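Local coordinates for protein cyclopropane-fatty-acyl-phospholipid synthase 1 (Mycobacterium tuberculosis, PDB 1KPH) that transfers a methylene group from S-adenosyl-L-methionine to a double bond, making the distal cyclopropane ring of alpha mycolic acids of the cell envelope, at residues T30-C35 and E47-K52; G137-F142 and L166-G171; V225-P230 and D279-T284. All coordinates share one frame; numbering follows the deposited sequence.

Interaction 1: residues T30-C35 and E47-K52; sequences TQTYSC and EAQIAK. With SAH (S-adenosyl-L-homocysteine), chain F; 10A (didecyl-dimethyl-ammonium), chain G; CO3 (carbonate ion), chain E.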
loop_
_atom_site.group_PDB
_atom_site.type_symbol
_atom_site.label_atom_id
_atom_site.label_comp_id
_atom_site.label_asym_id
_atom_site.label_seq_id
_atom_site.Cartn_x
_atom_site.Cartn_y
_atom_site.Cartn_z
ATOM N N THR A 30 3.477 -11.830 7.574
ATOM C CA THR A 30 2.125 -11.284 7.436
ATOM C C THR A 30 1.857 -10.912 5.981
ATOM O O THR A 30 0.728 -10.580 5.608
ATOM C CB THR A 30 1.914 -10.009 8.287
ATOM O OG1 THR A 30 2.725 -8.950 7.764
ATOM C CG2 THR A 30 2.278 -10.263 9.747
ATOM N N GLN A 31 2.910 -10.972 5.174
ATOM C CA GLN A 31 2.838 -10.642 3.753
ATOM C C GLN A 31 2.461 -9.183 3.546
ATOM O O GLN A 31 1.788 -8.837 2.573
ATOM C CB GLN A 31 1.823 -11.538 3.032
ATOM C CG GLN A 31 2.071 -13.024 3.212
ATOM C CD GLN A 31 3.512 -13.411 2.947
ATOM O OE1 GLN A 31 4.171 -14.005 3.799
ATOM N NE2 GLN A 31 4.007 -13.077 1.763
ATOM N N THR A 32 2.876 -8.326 4.474
ATOM C CA THR A 32 2.592 -6.901 4.347
ATOM C C THR A 32 3.533 -6.378 3.261
ATOM O O THR A 32 4.746 -6.604 3.302
ATOM C CB THR A 32 2.834 -6.156 5.677
ATOM O OG1 THR A 32 1.916 -6.642 6.666
ATOM C CG2 THR A 32 2.619 -4.656 5.500
ATOM N N TYR A 33 2.968 -5.673 2.290
ATOM C CA TYR A 33 3.745 -5.168 1.162
ATOM C C TYR A 33 3.637 -3.646 1.091
ATOM O O TYR A 33 3.028 -3.090 0.178
ATOM C CB TYR A 33 3.206 -5.832 -0.113
ATOM C CG TYR A 33 4.100 -5.802 -1.338
ATOM C CD1 TYR A 33 5.429 -5.386 -1.264
ATOM C CD2 TYR A 33 3.607 -6.212 -2.578
ATOM C CE1 TYR A 33 6.249 -5.380 -2.400
ATOM C CE2 TYR A 33 4.416 -6.209 -3.716
ATOM C CZ TYR A 33 5.733 -5.792 -3.620
ATOM O OH TYR A 33 6.532 -5.786 -4.746
ATOM N N SER A 34 4.239 -2.987 2.076
ATOM C CA SER A 34 4.235 -1.537 2.187
ATOM C C SER A 34 5.262 -1.137 3.247
ATOM O O SER A 34 5.793 -1.997 3.949
ATOM C CB SER A 34 2.838 -1.041 2.576
ATOM O OG SER A 34 2.319 -1.765 3.688
ATOM N N CYS A 35 5.536 0.160 3.359
ATOM C CA CYS A 35 6.517 0.667 4.314
ATOM C C CYS A 35 6.246 0.291 5.767
ATOM O O CYS A 35 5.172 0.571 6.304
ATOM C CB CYS A 35 6.607 2.192 4.212
ATOM S SG CYS A 35 7.935 2.924 5.208
ATOM N N GLU A 47 7.645 -7.112 13.345
ATOM C CA GLU A 47 7.200 -6.226 14.418
ATOM C C GLU A 47 6.966 -4.820 13.874
ATOM O O GLU A 47 6.008 -4.149 14.264
ATOM C CB GLU A 47 8.247 -6.167 15.540
ATOM C CG GLU A 47 8.552 -7.510 16.190
ATOM C CD GLU A 47 9.647 -7.423 17.246
ATOM O OE1 GLU A 47 10.539 -6.551 17.122
ATOM O OE2 GLU A 47 9.626 -8.241 18.191
ATOM N N ALA A 48 7.847 -4.380 12.975
ATOM C CA ALA A 48 7.738 -3.049 12.381
ATOM C C ALA A 48 6.532 -2.937 11.451
ATOM O O ALA A 48 5.953 -1.858 11.302
ATOM C CB ALA A 48 9.021 -2.705 11.630
ATOM N N GLN A 49 6.158 -4.041 10.811
ATOM C CA GLN A 49 4.999 -4.020 9.927
ATOM C C GLN A 49 3.737 -3.951 10.782
ATOM O O GLN A 49 2.772 -3.274 10.428
ATOM C CB GLN A 49 4.970 -5.269 9.033
ATOM C CG GLN A 49 6.021 -5.252 7.925
ATOM C CD GLN A 49 5.783 -4.128 6.930
ATOM O OE1 GLN A 49 5.125 -3.138 7.245
ATOM N NE2 GLN A 49 6.329 -4.272 5.728
ATOM N N ILE A 50 3.753 -4.645 11.917
ATOM C CA ILE A 50 2.603 -4.635 12.813
ATOM C C ILE A 50 2.465 -3.238 13.400
ATOM O O ILE A 50 1.357 -2.733 13.560
ATOM C CB ILE A 50 2.767 -5.643 13.972
ATOM C CG1 ILE A 50 2.858 -7.071 13.427
ATOM C CG2 ILE A 50 1.597 -5.512 14.946
ATOM C CD1 ILE A 50 1.581 -7.595 12.816
ATOM N N ALA A 51 3.601 -2.620 13.711
ATOM C CA ALA A 51 3.613 -1.275 14.277
ATOM C C ALA A 51 3.050 -0.279 13.258
ATOM O O ALA A 51 2.362 0.674 13.628
ATOM C CB ALA A 51 5.038 -0.882 14.681
ATOM N N LYS A 52 3.352 -0.499 11.982
ATOM C CA LYS A 52 2.842 0.368 10.923
ATOM C C LYS A 52 1.325 0.204 10.876
ATOM O O LYS A 52 0.587 1.189 10.790
ATOM C CB LYS A 52 3.468 -0.007 9.570
ATOM C CG LYS A 52 2.909 0.752 8.355
ATOM C CD LYS A 52 1.653 0.094 7.789
ATOM C CE LYS A 52 1.935 -1.317 7.274
ATOM N NZ LYS A 52 3.048 -1.360 6.274
HETATM N N SAH F . -2.422 -2.691 1.577
HETATM C CA SAH F . -1.649 -3.928 1.477
HETATM C CB SAH F . -1.249 -4.228 0.016
HETATM C CG SAH F . -0.604 -3.101 -0.821
HETATM C C SAH F . -0.383 -3.861 2.349
HETATM O OXT SAH F . 0.283 -4.899 2.509
HETATM C "C5'" SAH F . -1.434 -2.729 -3.481
HETATM C "C4'" SAH F . -2.823 -3.312 -3.262
HETATM O "O4'" SAH F . -3.888 -2.414 -3.676
HETATM C "C3'" SAH F . -3.047 -4.623 -4.013
HETATM O "O3'" SAH F . -3.708 -5.565 -3.128
HETATM C "C2'" SAH F . -3.920 -4.221 -5.176
HETATM O "O2'" SAH F . -4.692 -5.313 -5.681
HETATM C "C1'" SAH F . -4.754 -3.134 -4.588
HETATM N N9 SAH F . -5.339 -2.234 -5.587
HETATM C C8 SAH F . -4.769 -1.554 -6.619
HETATM N N7 SAH F . -5.552 -0.819 -7.344
HETATM C C5 SAH F . -6.788 -1.026 -6.730
HETATM C C6 SAH F . -8.217 -0.502 -6.997
HETATM N N6 SAH F . -8.513 0.346 -7.994
HETATM N N1 SAH F . -9.204 -0.948 -6.150
HETATM C C2 SAH F . -8.890 -1.805 -5.142
HETATM N N3 SAH F . -7.683 -2.328 -4.813
HETATM C C4 SAH F . -6.671 -1.891 -5.656
HETATM C C1 10A G . 6.755 7.388 -11.098
HETATM C C2 10A G . 5.910 6.123 -11.287
HETATM C C3 10A G . 5.627 5.472 -9.929
HETATM C C4 10A G . 4.802 4.177 -9.970
HETATM C C5 10A G . 4.644 3.696 -8.520
HETATM C C6 10A G . 3.899 2.365 -8.337
HETATM C C7 10A G . 3.928 2.101 -6.823
HETATM C C8 10A G . 3.383 0.738 -6.389
HETATM C C9 10A G . 3.556 0.623 -4.859
HETATM C C10 10A G . 3.228 -0.796 -4.394
HETATM N N1 10A G . 3.520 -1.283 -2.965
HETATM C C11 10A G . 3.149 -2.752 -2.941
HETATM C C12 10A G . 2.634 -0.597 -1.956
HETATM C C13 10A G . 4.958 -1.100 -2.455
HETATM C C14 10A G . 6.201 -1.672 -3.206
HETATM C C15 10A G . 7.581 -1.115 -2.782
HETATM C C16 10A G . 7.877 0.392 -2.973
HETATM C C17 10A G . 7.911 0.833 -4.449
HETATM C C18 10A G . 8.236 2.322 -4.623
HETATM C C19 10A G . 8.266 2.692 -6.112
HETATM C C20 10A G . 8.645 4.174 -6.262
HETATM C C21 10A G . 8.730 4.587 -7.733
HETATM C C22 10A G . 9.135 6.059 -7.803
HETATM C C CO3 E . 3.631 2.203 0.628
HETATM O O1 CO3 E . 4.129 2.179 2.042
HETATM O O2 CO3 E . 4.276 1.496 -0.332
HETATM O O3 CO3 E . 2.529 2.942 0.306
HETATM O O HOH W 1 7.071 -7.141 4.715
#

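Interaction 2: residues G137-F142 and L166-G171; sequences GAFEHF and LHTITG. With SAH (S-adenosyl-L-homocysteine), chain F; 10A (didecyl-dimethyl-ammonium), chain G; CO3 (carbonate ion), chain E.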
loop_
_atom_site.group_PDB
_atom_site.type_symbol
_atom_site.label_atom_id
_atom_site.label_comp_id
_atom_site.label_asym_id
_atom_site.label_seq_id
_atom_site.Cartn_x
_atom_site.Cartn_y
_atom_site.Cartn_z
ATOM N N GLY A 137 -0.765 1.888 0.353
ATOM C CA GLY A 137 -0.058 1.513 -0.857
ATOM C C GLY A 137 -0.897 1.054 -2.031
ATOM O O GLY A 137 -0.420 0.280 -2.856
ATOM N N ALA A 138 -2.141 1.514 -2.116
ATOM C CA ALA A 138 -3.007 1.138 -3.232
ATOM C C ALA A 138 -3.201 2.351 -4.140
ATOM O O ALA A 138 -3.351 2.224 -5.359
ATOM C CB ALA A 138 -4.355 0.647 -2.714
ATOM N N PHE A 139 -3.184 3.528 -3.525
ATOM C CA PHE A 139 -3.357 4.788 -4.231
ATOM C C PHE A 139 -2.464 4.871 -5.472
ATOM O O PHE A 139 -2.914 5.263 -6.548
ATOM C CB PHE A 139 -3.035 5.947 -3.281
ATOM C CG PHE A 139 -3.669 7.255 -3.670
ATOM C CD1 PHE A 139 -5.055 7.397 -3.670
ATOM C CD2 PHE A 139 -2.883 8.350 -4.016
ATOM C CE1 PHE A 139 -5.651 8.611 -4.005
ATOM C CE2 PHE A 139 -3.469 9.571 -4.353
ATOM C CZ PHE A 139 -4.859 9.700 -4.347
ATOM N N GLU A 140 -1.200 4.495 -5.313
ATOM C CA GLU A 140 -0.234 4.540 -6.406
ATOM C C GLU A 140 -0.677 3.781 -7.662
ATOM O O GLU A 140 -0.062 3.913 -8.725
ATOM C CB GLU A 140 1.117 4.002 -5.924
ATOM C CG GLU A 140 1.669 4.737 -4.698
ATOM C CD GLU A 140 1.208 4.136 -3.377
ATOM O OE1 GLU A 140 0.036 3.704 -3.277
ATOM O OE2 GLU A 140 2.019 4.104 -2.424
ATOM N N HIS A 141 -1.742 2.995 -7.541
ATOM C CA HIS A 141 -2.257 2.219 -8.669
ATOM C C HIS A 141 -3.505 2.841 -9.292
ATOM O O HIS A 141 -3.928 2.437 -10.377
ATOM C CB HIS A 141 -2.603 0.798 -8.217
ATOM C CG HIS A 141 -1.414 -0.085 -8.007
ATOM N ND1 HIS A 141 -0.630 -0.534 -9.047
ATOM C CD2 HIS A 141 -0.881 -0.613 -6.879
ATOM C CE1 HIS A 141 0.333 -1.304 -8.570
ATOM N NE2 HIS A 141 0.202 -1.368 -7.257
ATOM N N PHE A 142 -4.090 3.817 -8.605
ATOM C CA PHE A 142 -5.312 4.460 -9.078
ATOM C C PHE A 142 -5.128 5.326 -10.323
ATOM O O PHE A 142 -5.963 5.298 -11.230
ATOM C CB PHE A 142 -5.930 5.322 -7.961
ATOM C CG PHE A 142 -6.319 4.551 -6.718
ATOM C CD1 PHE A 142 -6.187 3.165 -6.654
ATOM C CD2 PHE A 142 -6.835 5.221 -5.614
ATOM C CE1 PHE A 142 -6.565 2.460 -5.509
ATOM C CE2 PHE A 142 -7.215 4.527 -4.465
ATOM C CZ PHE A 142 -7.080 3.144 -4.415
ATOM N N LEU A 166 -5.259 7.443 4.593
ATOM C CA LEU A 166 -4.704 7.154 3.278
ATOM C C LEU A 166 -3.190 7.186 3.393
ATOM O O LEU A 166 -2.599 8.217 3.704
ATOM C CB LEU A 166 -5.170 8.191 2.248
ATOM C CG LEU A 166 -4.583 8.023 0.842
ATOM C CD1 LEU A 166 -5.056 6.701 0.250
ATOM C CD2 LEU A 166 -5.013 9.190 -0.045
ATOM N N HIS A 167 -2.576 6.039 3.134
ATOM C CA HIS A 167 -1.136 5.879 3.219
ATOM C C HIS A 167 -0.624 5.628 1.809
ATOM O O HIS A 167 -0.990 4.640 1.168
ATOM C CB HIS A 167 -0.842 4.708 4.175
ATOM C CG HIS A 167 0.591 4.277 4.219
ATOM N ND1 HIS A 167 1.219 3.926 5.397
ATOM C CD2 HIS A 167 1.487 4.039 3.232
ATOM C CE1 HIS A 167 2.437 3.489 5.132
ATOM N NE2 HIS A 167 2.625 3.545 3.825
ATOM N N THR A 168 0.218 6.534 1.321
ATOM C CA THR A 168 0.732 6.407 -0.034
ATOM C C THR A 168 2.101 7.023 -0.237
ATOM O O THR A 168 2.485 7.968 0.446
ATOM C CB THR A 168 -0.220 7.090 -1.048
ATOM O OG1 THR A 168 0.327 6.994 -2.371
ATOM C CG2 THR A 168 -0.393 8.566 -0.699
ATOM N N ILE A 169 2.834 6.469 -1.190
ATOM C CA ILE A 169 4.138 6.988 -1.552
ATOM C C ILE A 169 3.840 8.317 -2.263
ATOM O O ILE A 169 2.781 8.470 -2.878
ATOM C CB ILE A 169 4.834 6.012 -2.524
ATOM C CG1 ILE A 169 5.170 4.715 -1.779
ATOM C CG2 ILE A 169 6.077 6.648 -3.133
ATOM C CD1 ILE A 169 5.400 3.522 -2.688
ATOM N N THR A 170 4.743 9.283 -2.153
ATOM C CA THR A 170 4.554 10.570 -2.818
ATOM C C THR A 170 5.840 10.936 -3.540
ATOM O O THR A 170 6.929 10.561 -3.105
ATOM C CB THR A 170 4.165 11.689 -1.817
ATOM O OG1 THR A 170 5.152 11.792 -0.783
ATOM C CG2 THR A 170 2.810 11.389 -1.196
ATOM N N GLY A 171 5.719 11.650 -4.653
ATOM C CA GLY A 171 6.903 12.005 -5.409
ATOM C C GLY A 171 7.010 13.457 -5.822
ATOM O O GLY A 171 6.013 14.178 -5.895
HETATM N N SAH F . -2.422 -2.691 1.577
HETATM C CA SAH F . -1.649 -3.928 1.477
HETATM C CB SAH F . -1.249 -4.228 0.016
HETATM C CG SAH F . -0.604 -3.101 -0.821
HETATM C C SAH F . -0.383 -3.861 2.349
HETATM O OXT SAH F . 0.283 -4.899 2.509
HETATM C "C5'" SAH F . -1.434 -2.729 -3.481
HETATM C "C4'" SAH F . -2.823 -3.312 -3.262
HETATM O "O4'" SAH F . -3.888 -2.414 -3.676
HETATM C "C3'" SAH F . -3.047 -4.623 -4.013
HETATM O "O3'" SAH F . -3.708 -5.565 -3.128
HETATM C "C2'" SAH F . -3.920 -4.221 -5.176
HETATM O "O2'" SAH F . -4.692 -5.313 -5.681
HETATM C "C1'" SAH F . -4.754 -3.134 -4.588
HETATM N N9 SAH F . -5.339 -2.234 -5.587
HETATM C C8 SAH F . -4.769 -1.554 -6.619
HETATM N N7 SAH F . -5.552 -0.819 -7.344
HETATM C C5 SAH F . -6.788 -1.026 -6.730
HETATM C C6 SAH F . -8.217 -0.502 -6.997
HETATM N N6 SAH F . -8.513 0.346 -7.994
HETATM N N1 SAH F . -9.204 -0.948 -6.150
HETATM C C2 SAH F . -8.890 -1.805 -5.142
HETATM N N3 SAH F . -7.683 -2.328 -4.813
HETATM C C4 SAH F . -6.671 -1.891 -5.656
HETATM C C1 10A G . 6.755 7.388 -11.098
HETATM C C2 10A G . 5.910 6.123 -11.287
HETATM C C3 10A G . 5.627 5.472 -9.929
HETATM C C4 10A G . 4.802 4.177 -9.970
HETATM C C5 10A G . 4.644 3.696 -8.520
HETATM C C6 10A G . 3.899 2.365 -8.337
HETATM C C7 10A G . 3.928 2.101 -6.823
HETATM C C8 10A G . 3.383 0.738 -6.389
HETATM C C9 10A G . 3.556 0.623 -4.859
HETATM C C10 10A G . 3.228 -0.796 -4.394
HETATM N N1 10A G . 3.520 -1.283 -2.965
HETATM C C11 10A G . 3.149 -2.752 -2.941
HETATM C C12 10A G . 2.634 -0.597 -1.956
HETATM C C13 10A G . 4.958 -1.100 -2.455
HETATM C C14 10A G . 6.201 -1.672 -3.206
HETATM C C15 10A G . 7.581 -1.115 -2.782
HETATM C C16 10A G . 7.877 0.392 -2.973
HETATM C C17 10A G . 7.911 0.833 -4.449
HETATM C C18 10A G . 8.236 2.322 -4.623
HETATM C C19 10A G . 8.266 2.692 -6.112
HETATM C C20 10A G . 8.645 4.174 -6.262
HETATM C C21 10A G . 8.730 4.587 -7.733
HETATM C C22 10A G . 9.135 6.059 -7.803
HETATM C C CO3 E . 3.631 2.203 0.628
HETATM O O1 CO3 E . 4.129 2.179 2.042
HETATM O O2 CO3 E . 4.276 1.496 -0.332
HETATM O O3 CO3 E . 2.529 2.942 0.306
HETATM O O HOH W 2 -3.443 3.724 -0.400
#

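Interaction 3: residues V225-P230 and D279-T284; sequences VQSLQP and DVNQFT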
loop_
_atom_site.group_PDB
_atom_site.type_symbol
_atom_site.label_atom_id
_atom_site.label_comp_id
_atom_site.label_asym_id
_atom_site.label_seq_id
_atom_site.Cartn_x
_atom_site.Cartn_y
_atom_site.Cartn_z
ATOM N N VAL A 225 -0.398 14.752 8.367
ATOM C CA VAL A 225 0.367 14.114 7.309
ATOM C C VAL A 225 1.655 13.662 7.995
ATOM O O VAL A 225 2.486 14.488 8.374
ATOM C CB VAL A 225 0.712 15.098 6.167
ATOM C CG1 VAL A 225 1.394 14.352 5.021
ATOM C CG2 VAL A 225 -0.552 15.783 5.667
ATOM N N GLN A 226 1.802 12.353 8.179
ATOM C CA GLN A 226 2.983 11.801 8.832
ATOM C C GLN A 226 3.874 11.092 7.826
ATOM O O GLN A 226 3.419 10.222 7.082
ATOM C CB GLN A 226 2.566 10.822 9.926
ATOM C CG GLN A 226 3.739 10.186 10.659
ATOM C CD GLN A 226 3.298 9.327 11.825
ATOM O OE1 GLN A 226 2.102 9.136 12.057
ATOM N NE2 GLN A 226 4.265 8.794 12.567
ATOM N N SER A 227 5.147 11.465 7.804
ATOM C CA SER A 227 6.092 10.861 6.877
ATOM C C SER A 227 6.843 9.691 7.505
ATOM O O SER A 227 7.255 9.764 8.662
ATOM C CB SER A 227 7.101 11.910 6.399
ATOM O OG SER A 227 8.090 11.329 5.569
ATOM N N LEU A 228 7.020 8.623 6.730
ATOM C CA LEU A 228 7.745 7.438 7.187
ATOM C C LEU A 228 8.949 7.215 6.271
ATOM O O LEU A 228 9.506 6.117 6.205
ATOM C CB LEU A 228 6.837 6.203 7.137
ATOM C CG LEU A 228 5.540 6.218 7.945
ATOM C CD1 LEU A 228 4.912 4.827 7.893
ATOM C CD2 LEU A 228 5.823 6.621 9.383
ATOM N N GLN A 229 9.346 8.278 5.579
ATOM C CA GLN A 229 10.449 8.258 4.622
ATOM C C GLN A 229 11.667 7.393 4.963
ATOM O O GLN A 229 12.005 6.474 4.215
ATOM C CB GLN A 229 10.893 9.696 4.331
ATOM C CG GLN A 229 11.875 9.836 3.182
ATOM C CD GLN A 229 12.158 11.289 2.848
ATOM O OE1 GLN A 229 12.599 12.056 3.703
ATOM N NE2 GLN A 229 11.902 11.676 1.600
ATOM N N PRO A 230 12.344 7.667 6.091
ATOM C CA PRO A 230 13.517 6.852 6.432
ATOM C C PRO A 230 13.205 5.386 6.685
ATOM O O PRO A 230 14.051 4.514 6.469
ATOM C CB PRO A 230 14.068 7.546 7.673
ATOM C CG PRO A 230 12.823 8.054 8.336
ATOM C CD PRO A 230 12.059 8.643 7.159
ATOM N N ASP A 279 8.956 9.971 -1.134
ATOM C CA ASP A 279 8.539 9.977 0.262
ATOM C C ASP A 279 7.334 9.045 0.392
ATOM O O ASP A 279 6.848 8.501 -0.603
ATOM C CB ASP A 279 8.149 11.418 0.641
ATOM C CG ASP A 279 8.060 11.649 2.145
ATOM O OD1 ASP A 279 8.181 10.691 2.933
ATOM O OD2 ASP A 279 7.859 12.820 2.539
ATOM N N VAL A 280 6.873 8.841 1.619
ATOM C CA VAL A 280 5.702 8.005 1.871
ATOM C C VAL A 280 4.999 8.661 3.052
ATOM O O VAL A 280 5.618 8.948 4.080
ATOM C CB VAL A 280 6.088 6.528 2.188
ATOM C CG1 VAL A 280 6.997 6.456 3.400
ATOM C CG2 VAL A 280 4.826 5.704 2.410
ATOM N N ASN A 281 3.707 8.923 2.896
ATOM C CA ASN A 281 2.963 9.612 3.941
ATOM C C ASN A 281 1.605 9.028 4.279
ATOM O O ASN A 281 0.930 8.448 3.426
ATOM C CB ASN A 281 2.757 11.077 3.536
ATOM C CG ASN A 281 4.049 11.863 3.492
ATOM O OD1 ASN A 281 4.502 12.387 4.507
ATOM N ND2 ASN A 281 4.658 11.935 2.313
ATOM N N GLN A 282 1.214 9.199 5.538
ATOM C CA GLN A 282 -0.092 8.758 6.004
ATOM C C GLN A 282 -0.924 10.023 6.198
ATOM O O GLN A 282 -0.563 10.891 6.991
ATOM C CB GLN A 282 0.005 8.022 7.341
ATOM C CG GLN A 282 0.847 6.769 7.328
ATOM C CD GLN A 282 0.448 5.812 8.435
ATOM O OE1 GLN A 282 0.047 6.237 9.519
ATOM N NE2 GLN A 282 0.564 4.511 8.172
ATOM N N PHE A 283 -2.027 10.128 5.465
ATOM C CA PHE A 283 -2.901 11.289 5.563
ATOM C C PHE A 283 -4.159 10.934 6.346
ATOM O O PHE A 283 -4.889 10.019 5.977
ATOM C CB PHE A 283 -3.318 11.765 4.172
ATOM C CG PHE A 283 -2.180 12.216 3.308
ATOM C CD1 PHE A 283 -1.880 13.570 3.182
ATOM C CD2 PHE A 283 -1.427 11.293 2.589
ATOM C CE1 PHE A 283 -0.844 13.998 2.343
ATOM C CE2 PHE A 283 -0.393 11.708 1.753
ATOM C CZ PHE A 283 -0.102 13.063 1.628
ATOM N N THR A 284 -4.400 11.650 7.433
ATOM C CA THR A 284 -5.592 11.425 8.235
ATOM C C THR A 284 -6.672 12.324 7.635
ATOM O O THR A 284 -6.664 13.538 7.833
ATOM C CB THR A 284 -5.357 11.805 9.714
ATOM O OG1 THR A 284 -4.315 10.983 10.257
ATOM C CG2 THR A 284 -6.627 11.601 10.534
#

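Interaction 1: residues T30-C35 and E47-K52
K52 and Q49 reach from one side of helix 45-57 into the loop 30-35 and grip its backbone carbonyls and the S34 hydroxyl. K52 starts with CG anti to its backbone N (chi1 175°), then bends at each of its next three torsions. The curled chain passes alongside the carbonyl of C35, and its ammonium ends between three oxygens. NZ donates to S34 OG at 2.7 Å and to C35 O at 2.9 Å. In the bond to C35 O, NZ sits well above the carbonyl plane, not on a lone pair. The third bond stays on the helix: K52 NZ to Q49 OE1, 2.9 Å. Three oxygens probably offset the buried charge. The bond to OE1 helps fix the rotation of the Q49 amide, whose other end is turned to the loop. There Q49 NE2 donates to S34 O at 2.9 Å, almost straight, with that oxygen in the amide plane, and this bond fixes the amide too. A water accepts from Q49 NE2 and donates to T32 O.

T32 lies against the Q49 amide, CG2 closest to OE1, the two side chains sliding past each other in opposite directions. Its methyl CG2 meets K52 NZ tip to tip at 3.4 Å. Farther out, T30 CG2 touches I50 CD1 at 4.1 Å, a small apolar contact near the surface. The hydroxyl of T30 is bound to D28.

The far side of the loop faces the ligands. Y33 N donates to the SAH carboxylate oxygen OXT at 2.8 Å, while one face of the Y33 ring carries the 10A methyl C11 over its centre. C35 N holds the carbonate. The helix thus braces, from behind, a loop lining the cofactor pocket of this S-adenosylmethionine-dependent methyltransferase and the 10A site, which probably marks where the lipid chain lies.

Interaction 2: residues G137-F142 and L166-G171
The F139 ring has L166 CD2 over one face, a CH-pi contact 4.1 Å from the centroid, and T168 OG1 at its edge. Both L166 methyls come closest to F139 CD1, the side chains crossing at about a right angle. Y147 stacks on F139 from helix 147-157. The F142 ring carries F139 CA over the centre of one face and has N7 of the SAH adenine in plane at its edge. The carbonate oxygen O1 lies near the plane of the H167 ring and accepts from H167 NE2 at 2.7 Å.

G137, just past strand 132-136, donates from N to H167 O at 2.9 Å. This continues the parallel pairing of neighbouring strands in the Rossmann-like methyltransferase sheet, where the loop after a strand lines the cofactor site. G137 O and A138 CB both touch SAH.

E140 bends at chi2 (89°), which carries its carboxylate across to strand 163-171. I169 N donates to E140 OE2 at 2.8 Å, nearly straight but from above the carboxylate plane. The same oxygen lies 3.0 Å from carbonate O3, and I169 CG1 and CD1 lie close to OE2. T168 OG1 sits beside E140 CD at 3.2 Å, but its hydrogen bond goes to I169 O. Nearer the backbone, E140 CB meets 10A C7 at 3.5 Å.

Interaction 3: residues V225-P230 and D279-T284
Strand 225-227 runs antiparallel to strand 279-284, their axes 4.5 Å apart at the closest approach. Q226 and Q282 form the hydrogen-bonded pair, with Q226 N to Q282 O at 3.0 Å and Q282 N to Q226 O at 2.9 Å. V225 with F283 and S227 with N281 are the flanking non-hydrogen-bonded pairs. L228 N to V280 O, 3.0 Å, extends the ladder past the strand end. There L228 CB also packs on V280 CG1 at 3.7 Å.

V225, S227, N281 and F283 share one face of the sheet. V225 and F283 lie side by side and point the same way. V225 CG1 sits over a face of the F283 ring, 4.0 Å from its centroid, and CG2 touches the ring at CD1. Next along, N281 OD1 rests against CA and CB of S227. Helix 208-217 packs on this face.

The polar end of the contact is built on D279. S227 OG donates to D279 OD1 at 2.7 Å, on the syn lone pair. V280 N reaches the same oxygen from above the carboxylate plane, so OD1 is held by two donors. S227 OG in turn accepts from Q229 N, 3.3 Å, an ST turn where the chain leaves the strand for helix 229-245. Q229 crosses D279 at about a right angle, its amide stacked on the carboxylate with the planes 29° apart. Q229 NE2 is bound to I278 O.

Q226 and Q282 point to the opposite face, where both OE1 atoms accept from K59 NZ. Q282 NE2 bonds to H167 ND1 beside the carbonate site. The antiparallel last strand, 278-286, inserted between 163-171 and 221-227, is the hallmark of the class I methyltransferase sheet.

In the fold
Interactions 1 and 2 are buried and meet at the ligands: both touch SAH, 10A and the carbonate. Interaction 3 lies at the outermost strand of the sheet and is only partly buried. Interactions 2 and 3 hold the same sheet, since strands 163-171 and 278-286 are neighbours, probably hydrogen-bonded from L166 O to F283 N and from T170 N to D279 O. Interaction 1 packs on both, C35 SG against L228 O and K52 CG against H167 CE1. Chemistry follows place. A buried lysine and amide hold a loop in 30-35/47-52, a carboxylate and ring packing join loop to strand in 137-142/166-171, and regular backbone pairing dominates 225-230/279-284.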